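Local coordinates for ribulose-bisphosphate carboxylase (Alicyclobacillus acidocaldarius subsp. acidocaldarius, PDB 4NAS), which is a RuBisCO large-chain family protein that pairs an N-terminal alpha/beta domain with a TIM-barrel domain, at residues Ala28-Ile33 with Gly58-Ile63; Tyr246-Val251 with Asp285-Gln290. All coordinates share one frame; numbering follows the deposited sequence.

Overall arrangement
From the N terminus, the chain runs through strand 12-22 into helix 26-36, which carries the first half of contact 1. After helix 47-54 it returns as strand 59-68, and contact 1 closes this loop of 24 residues by setting the strand against the helix. Contact 2 opens much later, in the barrel region, where helix 248-256 is tied to helix 284-295 across 33 intervening residues. The two closures follow in series, neither nested nor crossed, with centres about 26 Å apart and nearest atoms about 15 Å apart. One sheet links their surroundings: strand 59-68 forms one edge, while strand 281-282, just before helix 284-295, forms the other.

Contact 1. Residues Ala28-Ile33 with Gly58-Ile63; sequences ARAEGI and GRVEGI
A small apolar helix-on-sheet contact joins helix 26-36 to strand 59-68, an edge strand of the N-terminal domain's sheet. The local axes pass 7.5 Å apart, with their directions 131° from each other. Ala-30 is central: its CB points at the strand and meets Val-60 CG2 at 3.6 Å, while Ile-63 CD1 reaches the same methyl at 4.0 Å. The two strand residues thus converge on one small side chain, and its shortness lets the backbones come close, with Ala-30 CA 6.3 Å from Val-60 CA. Val-60 places CG1 opposite its own backbone N (chi1 175°), which turns CG2 into the helix, where it also presses on Ala-30 O at 3.3 Å. Glu-31 starts out pointing away from the strand, but a bend at chi2 (73°) brings OE2 back to 3.9 Å from Val-60 CG2, so its carboxylate lies at the margin of the contact. A classic beta bulge interrupts the strand, Glu-61 and Gly-62 sharing Asp-79 of strand 73-83 as partner. Val-60 also touches Ala-34 farther along the helix and Ile-80 on neighbouring strand 73-83, while Ile-63 continues onto Leu-26 and Glu-27 at the start of helix 26-36.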
ATOM      1  N   ALA B  28      -3.845  10.188  27.902  1.00 46.84           N
ATOM      2  CA  ALA B  28      -5.185   9.905  27.387  1.00 35.97           C
ATOM      3  C   ALA B  28      -5.152   9.398  25.937  1.00 46.83           C
ATOM      4  O   ALA B  28      -5.850   8.449  25.586  1.00 43.14           O
ATOM      5  CB  ALA B  28      -6.074  11.133  27.498  1.00 38.60           C
ATOM      6  N   ARG B  29      -4.345  10.036  25.095  1.00 31.36           N
ATOM      7  CA  ARG B  29      -4.273   9.628  23.701  1.00 35.35           C
ATOM      8  C   ARG B  29      -3.807   8.180  23.587  1.00 33.69           C
ATOM      9  O   ARG B  29      -4.389   7.403  22.836  1.00 29.34           O
ATOM     10  CB  ARG B  29      -3.366  10.552  22.891  1.00 35.36           C
ATOM     11  CG  ARG B  29      -3.326  10.193  21.424  1.00 41.74           C
ATOM     12  CD  ARG B  29      -2.559  11.195  20.606  1.00 41.72           C
ATOM     13  NE  ARG B  29      -2.344  10.702  19.253  1.00 37.32           N
ATOM     14  CZ  ARG B  29      -1.722  11.377  18.291  1.00 42.08           C
ATOM     15  NH1 ARG B  29      -1.259  12.599  18.523  1.00 39.07           N
ATOM     16  NH2 ARG B  29      -1.572  10.827  17.087  1.00 41.02           N
ATOM     17  N   ALA B  30      -2.789   7.812  24.367  1.00 32.34           N
ATOM     18  CA  ALA B  30      -2.308   6.431  24.386  1.00 31.07           C
ATOM     19  C   ALA B  30      -3.373   5.431  24.860  1.00 31.39           C
ATOM     20  O   ALA B  30      -3.533   4.363  24.261  1.00 29.94           O
ATOM     21  CB  ALA B  30      -1.014   6.308  25.219  1.00 29.41           C
ATOM     22  N   GLU B  31      -4.088   5.771  25.932  1.00 32.91           N
ATOM     23  CA  GLU B  31      -5.159   4.910  26.444  1.00 34.56           C
ATOM     24  C   GLU B  31      -6.283   4.727  25.411  1.00 32.06           C
ATOM     25  O   GLU B  31      -6.823   3.631  25.241  1.00 28.54           O
ATOM     26  CB  GLU B  31      -5.719   5.476  27.762  1.00 44.72           C
ATOM     27  CG  GLU B  31      -6.551   4.491  28.579  1.00 53.88           C
ATOM     28  CD  GLU B  31      -5.714   3.408  29.257  1.00 63.54           C
ATOM     29  OE1 GLU B  31      -6.302   2.388  29.683  1.00 68.27           O
ATOM     30  OE2 GLU B  31      -4.478   3.574  29.377  1.00 64.17           O
ATOM     31  N   GLY B  32      -6.623   5.805  24.716  1.00 36.59           N
ATOM     32  CA  GLY B  32      -7.627   5.754  23.669  1.00 34.54           C
ATOM     33  C   GLY B  32      -7.232   4.841  22.527  1.00 33.85           C
ATOM     34  O   GLY B  32      -8.053   4.072  22.030  1.00 35.76           O
ATOM     35  N   ILE B  33      -5.977   4.934  22.100  1.00 33.53           N
ATOM     36  CA  ILE B  33      -5.436   4.015  21.097  1.00 34.40           C
ATOM     37  C   ILE B  33      -5.538   2.556  21.551  1.00 37.97           C
ATOM     38  O   ILE B  33      -6.061   1.712  20.818  1.00 32.73           O
ATOM     39  CB  ILE B  33      -3.970   4.358  20.742  1.00 31.32           C
ATOM     40  CG1 ILE B  33      -3.887   5.742  20.093  1.00 30.40           C
ATOM     41  CG2 ILE B  33      -3.357   3.290  19.816  1.00 31.10           C
ATOM     42  CD1 ILE B  33      -2.471   6.281  20.019  1.00 28.50           C
ATOM     43  N   GLY B  58      -6.337  -3.921  24.438  1.00 26.20           N
ATOM     44  CA  GLY B  58      -4.948  -3.508  24.320  1.00 29.18           C
ATOM     45  C   GLY B  58      -4.432  -2.837  25.578  1.00 34.10           C
ATOM     46  O   GLY B  58      -5.193  -2.625  26.530  1.00 30.43           O
ATOM     47  N   ARG B  59      -3.136  -2.527  25.605  1.00 24.13           N
ATOM     48  CA  ARG B  59      -2.537  -1.854  26.762  1.00 31.68           C
ATOM     49  C   ARG B  59      -1.412  -0.916  26.343  1.00 29.31           C
ATOM     50  O   ARG B  59      -0.766  -1.130  25.318  1.00 24.25           O
ATOM     51  CB  ARG B  59      -2.019  -2.863  27.798  1.00 40.13           C
ATOM     52  CG  ARG B  59      -2.119  -4.311  27.366  1.00 43.85           C
ATOM     53  CD  ARG B  59      -1.224  -5.229  28.169  1.00 53.38           C
ATOM     54  NE  ARG B  59      -1.229  -6.568  27.584  1.00 59.01           N
ATOM     55  CZ  ARG B  59      -0.203  -7.117  26.943  1.00 62.70           C
ATOM     56  NH1 ARG B  59      -0.318  -8.338  26.439  1.00 69.10           N
ATOM     57  NH2 ARG B  59       0.942  -6.459  26.817  1.00 60.92           N
ATOM     58  N   VAL B  60      -1.201   0.133  27.130  1.00 24.74           N
ATOM     59  CA  VAL B  60      -0.109   1.062  26.907  1.00 28.92           C
ATOM     60  C   VAL B  60       1.126   0.513  27.617  1.00 29.53           C
ATOM     61  O   VAL B  60       1.117   0.321  28.833  1.00 33.62           O
ATOM     62  CB  VAL B  60      -0.436   2.468  27.436  1.00 33.25           C
ATOM     63  CG1 VAL B  60       0.767   3.359  27.289  1.00 28.19           C
ATOM     64  CG2 VAL B  60      -1.631   3.061  26.691  1.00 30.72           C
ATOM     65  N   GLU B  61       2.182   0.240  26.856  1.00 28.26           N
ATOM     66  CA  GLU B  61       3.383  -0.381  27.426  1.00 35.43           C
ATOM     67  C   GLU B  61       4.436   0.639  27.844  1.00 33.04           C
ATOM     68  O   GLU B  61       5.224   0.390  28.759  1.00 34.04           O
ATOM     69  CB  GLU B  61       3.988  -1.404  26.460  1.00 40.34           C
ATOM     70  CG  GLU B  61       3.075  -2.586  26.156  1.00 50.21           C
ATOM     71  CD  GLU B  61       3.063  -3.627  27.261  1.00 60.01           C
ATOM     72  OE1 GLU B  61       3.820  -4.616  27.146  1.00 63.40           O
ATOM     73  OE2 GLU B  61       2.293  -3.465  28.235  1.00 62.01           O
ATOM     74  N   GLY B  62       4.449   1.788  27.177  1.00 33.69           N
ATOM     75  CA  GLY B  62       5.385   2.841  27.529  1.00 34.00           C
ATOM     76  C   GLY B  62       5.149   4.151  26.806  1.00 32.48           C
ATOM     77  O   GLY B  62       4.677   4.181  25.668  1.00 25.07           O
ATOM     78  N   ILE B  63       5.461   5.243  27.498  1.00 38.21           N
ATOM     79  CA  ILE B  63       5.422   6.585  26.925  1.00 36.76           C
ATOM     80  C   ILE B  63       6.749   7.275  27.215  1.00 34.49           C
ATOM     81  O   ILE B  63       7.138   7.394  28.368  1.00 34.48           O
ATOM     82  CB  ILE B  63       4.312   7.439  27.553  1.00 34.33           C
ATOM     83  CG1 ILE B  63       2.949   6.744  27.426  1.00 33.74           C
ATOM     84  CG2 ILE B  63       4.296   8.829  26.929  1.00 35.14           C
ATOM     85  CD1 ILE B  63       1.790   7.645  27.698  1.00 32.33           C
TER

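Contact 2. Residues Tyr246-Val251 with Asp285-Gln290; sequences YGYDVV and DIVLGQ
Two helices of the TIM-barrel domain are joined here by a tyrosine hydroxyl bound to a main-chain carbonyl. Tyr-248, in the first turn of helix 248-256, stretches across to helix 284-295 and donates its OH to Val-287 O at 2.8 Å. The backbones remain well apart, Tyr-248 CA lying 9.9 Å from Val-287 CA, so the length of the phenol bridges the gap. With CG opposite the carbonyl carbon of its own residue (chi1 -65°), the ring projects toward the second helix. Val-287 O sits at the ring edge near its plane; the hydroxyl approaches that carbonyl at a C=O...O angle of 117°, tilted 18° from the carbonyl plane. This hydrogen bond holds the hydroxyl, while Val-287 CG1 packs beside the oxygen, 3.3 Å from Tyr-248 OH. Helix 284-295 widens into a pi-type turn at 286-290, where Gln-290 N binds Asp-285 O at 3.0 Å. Leu-291, Met-292 and Ala-295, farther along helix 284-295, also touch Tyr-248, and the ring of Phe-91 meets its ring at a shallow tilt. Gly-247 is the N-cap of helix 248-256. Strand 264-267 falls between the two helices in sequence, an alternation of helices and parallel strands characteristic of the TIM-barrel fold.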
ATOM      1  N   TYR B 246       1.452  -4.407  -5.171  1.00 18.54           N
ATOM      2  CA  TYR B 246       0.434  -5.453  -5.221  1.00 21.72           C
ATOM      3  C   TYR B 246      -0.201  -5.691  -3.855  1.00 27.06           C
ATOM      4  O   TYR B 246      -1.378  -6.038  -3.766  1.00 28.72           O
ATOM      5  CB  TYR B 246       1.028  -6.750  -5.738  1.00 14.35           C
ATOM      6  CG  TYR B 246       0.909  -6.909  -7.229  1.00 18.36           C
ATOM      7  CD1 TYR B 246      -0.339  -7.047  -7.829  1.00 24.68           C
ATOM      8  CD2 TYR B 246       2.038  -6.955  -8.038  1.00 18.68           C
ATOM      9  CE1 TYR B 246      -0.460  -7.206  -9.192  1.00 22.62           C
ATOM     10  CE2 TYR B 246       1.923  -7.116  -9.427  1.00 24.47           C
ATOM     11  CZ  TYR B 246       0.671  -7.241  -9.988  1.00 21.37           C
ATOM     12  OH  TYR B 246       0.533  -7.429 -11.344  1.00 20.59           O
ATOM     13  N   GLY B 247       0.582  -5.489  -2.797  1.00 23.50           N
ATOM     14  CA  GLY B 247       0.125  -5.770  -1.447  1.00 13.64           C
ATOM     15  C   GLY B 247       0.777  -6.997  -0.851  1.00 13.94           C
ATOM     16  O   GLY B 247       0.982  -7.986  -1.552  1.00 17.25           O
ATOM     17  N   TYR B 248       1.045  -6.988   0.457  1.00 19.67           N
ATOM     18  CA  TYR B 248       1.828  -8.078   1.042  1.00 16.93           C
ATOM     19  C   TYR B 248       1.089  -9.414   1.072  1.00 21.07           C
ATOM     20  O   TYR B 248       1.710 -10.485   0.943  1.00 17.49           O
ATOM     21  CB  TYR B 248       2.354  -7.729   2.447  1.00 16.19           C
ATOM     22  CG  TYR B 248       3.352  -6.594   2.514  1.00 14.61           C
ATOM     23  CD1 TYR B 248       4.726  -6.835   2.393  1.00 14.64           C
ATOM     24  CD2 TYR B 248       2.935  -5.294   2.737  1.00 22.12           C
ATOM     25  CE1 TYR B 248       5.643  -5.808   2.456  1.00 14.88           C
ATOM     26  CE2 TYR B 248       3.854  -4.248   2.798  1.00 23.76           C
ATOM     27  CZ  TYR B 248       5.204  -4.515   2.674  1.00 23.47           C
ATOM     28  OH  TYR B 248       6.113  -3.481   2.741  1.00 21.90           O
ATOM     29  N   ASP B 249      -0.223  -9.359   1.276  1.00 17.17           N
ATOM     30  CA  ASP B 249      -1.023 -10.582   1.315  1.00 22.75           C
ATOM     31  C   ASP B 249      -1.060 -11.266  -0.031  1.00 25.29           C
ATOM     32  O   ASP B 249      -1.127 -12.493  -0.080  1.00 20.02           O
ATOM     33  CB  ASP B 249      -2.445 -10.316   1.791  1.00 18.16           C
ATOM     34  CG  ASP B 249      -2.522 -10.107   3.284  1.00 18.71           C
ATOM     35  OD1 ASP B 249      -1.912 -10.909   4.028  1.00 22.98           O
ATOM     36  OD2 ASP B 249      -3.157  -9.120   3.706  1.00 25.05           O
ATOM     37  N   VAL B 250      -1.064 -10.468  -1.105  1.00 21.21           N
ATOM     38  CA  VAL B 250      -1.007 -10.995  -2.457  1.00 25.70           C
ATOM     39  C   VAL B 250       0.261 -11.809  -2.627  1.00 28.43           C
ATOM     40  O   VAL B 250       0.208 -12.969  -3.060  1.00 25.54           O
ATOM     41  CB  VAL B 250      -1.000  -9.876  -3.536  1.00 22.56           C
ATOM     42  CG1 VAL B 250      -0.464 -10.421  -4.844  1.00 26.31           C
ATOM     43  CG2 VAL B 250      -2.384  -9.330  -3.766  1.00 18.70           C
ATOM     44  N   VAL B 251       1.400 -11.198  -2.290  1.00 18.10           N
ATOM     45  CA  VAL B 251       2.695 -11.880  -2.349  1.00 19.61           C
ATOM     46  C   VAL B 251       2.789 -13.082  -1.412  1.00 22.24           C
ATOM     47  O   VAL B 251       3.408 -14.096  -1.761  1.00 19.75           O
ATOM     48  CB  VAL B 251       3.871 -10.877  -2.105  1.00 17.46           C
ATOM     49  CG1 VAL B 251       5.222 -11.571  -2.213  1.00 22.36           C
ATOM     50  CG2 VAL B 251       3.779  -9.753  -3.132  1.00 18.58           C
ATOM     51  N   ASP B 285      12.875  -0.039   7.475  1.00 13.47           N
ATOM     52  CA  ASP B 285      13.291  -1.395   7.810  1.00 15.14           C
ATOM     53  C   ASP B 285      12.097  -2.338   7.981  1.00 19.50           C
ATOM     54  O   ASP B 285      12.220  -3.564   7.838  1.00 17.92           O
ATOM     55  CB  ASP B 285      14.187  -1.420   9.048  1.00 13.60           C
ATOM     56  CG  ASP B 285      13.483  -0.883  10.268  1.00 31.02           C
ATOM     57  OD1 ASP B 285      13.159   0.325  10.261  1.00 30.68           O
ATOM     58  OD2 ASP B 285      13.245  -1.660  11.212  1.00 26.36           O
ATOM     59  N   ILE B 286      10.941  -1.772   8.305  1.00 18.95           N
ATOM     60  CA  ILE B 286       9.746  -2.575   8.463  1.00 22.28           C
ATOM     61  C   ILE B 286       9.233  -2.884   7.059  1.00 22.20           C
ATOM     62  O   ILE B 286       8.988  -4.035   6.714  1.00 15.76           O
ATOM     63  CB  ILE B 286       8.667  -1.837   9.301  1.00 15.70           C
ATOM     64  CG1 ILE B 286       9.144  -1.636  10.744  1.00 18.05           C
ATOM     65  CG2 ILE B 286       7.278  -2.571   9.235  1.00 13.03           C
ATOM     66  CD1 ILE B 286       8.221  -0.691  11.561  1.00 20.99           C
ATOM     67  N   VAL B 287       9.126  -1.843   6.245  1.00 18.91           N
ATOM     68  CA  VAL B 287       8.541  -1.951   4.896  1.00 22.13           C
ATOM     69  C   VAL B 287       9.372  -2.863   3.971  1.00 23.39           C
ATOM     70  O   VAL B 287       8.840  -3.742   3.281  1.00 15.77           O
ATOM     71  CB  VAL B 287       8.412  -0.561   4.245  1.00 17.83           C
ATOM     72  CG1 VAL B 287       7.886  -0.677   2.810  1.00 19.29           C
ATOM     73  CG2 VAL B 287       7.496   0.355   5.074  1.00 19.86           C
ATOM     74  N   LEU B 288      10.684  -2.662   3.993  1.00 14.54           N
ATOM     75  CA  LEU B 288      11.584  -3.401   3.102  1.00 17.21           C
ATOM     76  C   LEU B 288      12.282  -4.564   3.771  1.00 18.68           C
ATOM     77  O   LEU B 288      12.994  -5.323   3.114  1.00 16.30           O
ATOM     78  CB  LEU B 288      12.639  -2.447   2.514  1.00 12.86           C
ATOM     79  CG  LEU B 288      12.028  -1.314   1.701  1.00 18.43           C
ATOM     80  CD1 LEU B 288      13.093  -0.324   1.236  1.00 23.46           C
ATOM     81  CD2 LEU B 288      11.268  -1.883   0.504  1.00 19.74           C
ATOM     82  N   GLY B 289      12.090  -4.743   5.075  1.00 15.99           N
ATOM     83  CA  GLY B 289      12.866  -5.767   5.747  1.00 19.55           C
ATOM     84  C   GLY B 289      12.014  -6.815   6.427  1.00 18.24           C
ATOM     85  O   GLY B 289      11.864  -7.950   5.950  1.00 18.30           O
ATOM     86  N   GLN B 290      11.453  -6.406   7.553  1.00 19.27           N
ATOM     87  CA  GLN B 290      10.600  -7.256   8.369  1.00 19.11           C
ATOM     88  C   GLN B 290       9.431  -7.837   7.584  1.00 14.10           C
ATOM     89  O   GLN B 290       9.232  -9.047   7.560  1.00 20.48           O
ATOM     90  CB  GLN B 290      10.079  -6.439   9.554  1.00 19.36           C
ATOM     91  CG  GLN B 290       9.336  -7.255  10.625  1.00 20.67           C
ATOM     92  CD  GLN B 290       9.102  -6.435  11.888  1.00 22.95           C
ATOM     93  OE1 GLN B 290       8.934  -5.219  11.824  1.00 22.35           O
ATOM     94  NE2 GLN B 290       9.073  -7.100  13.038  1.00 20.88           N
TER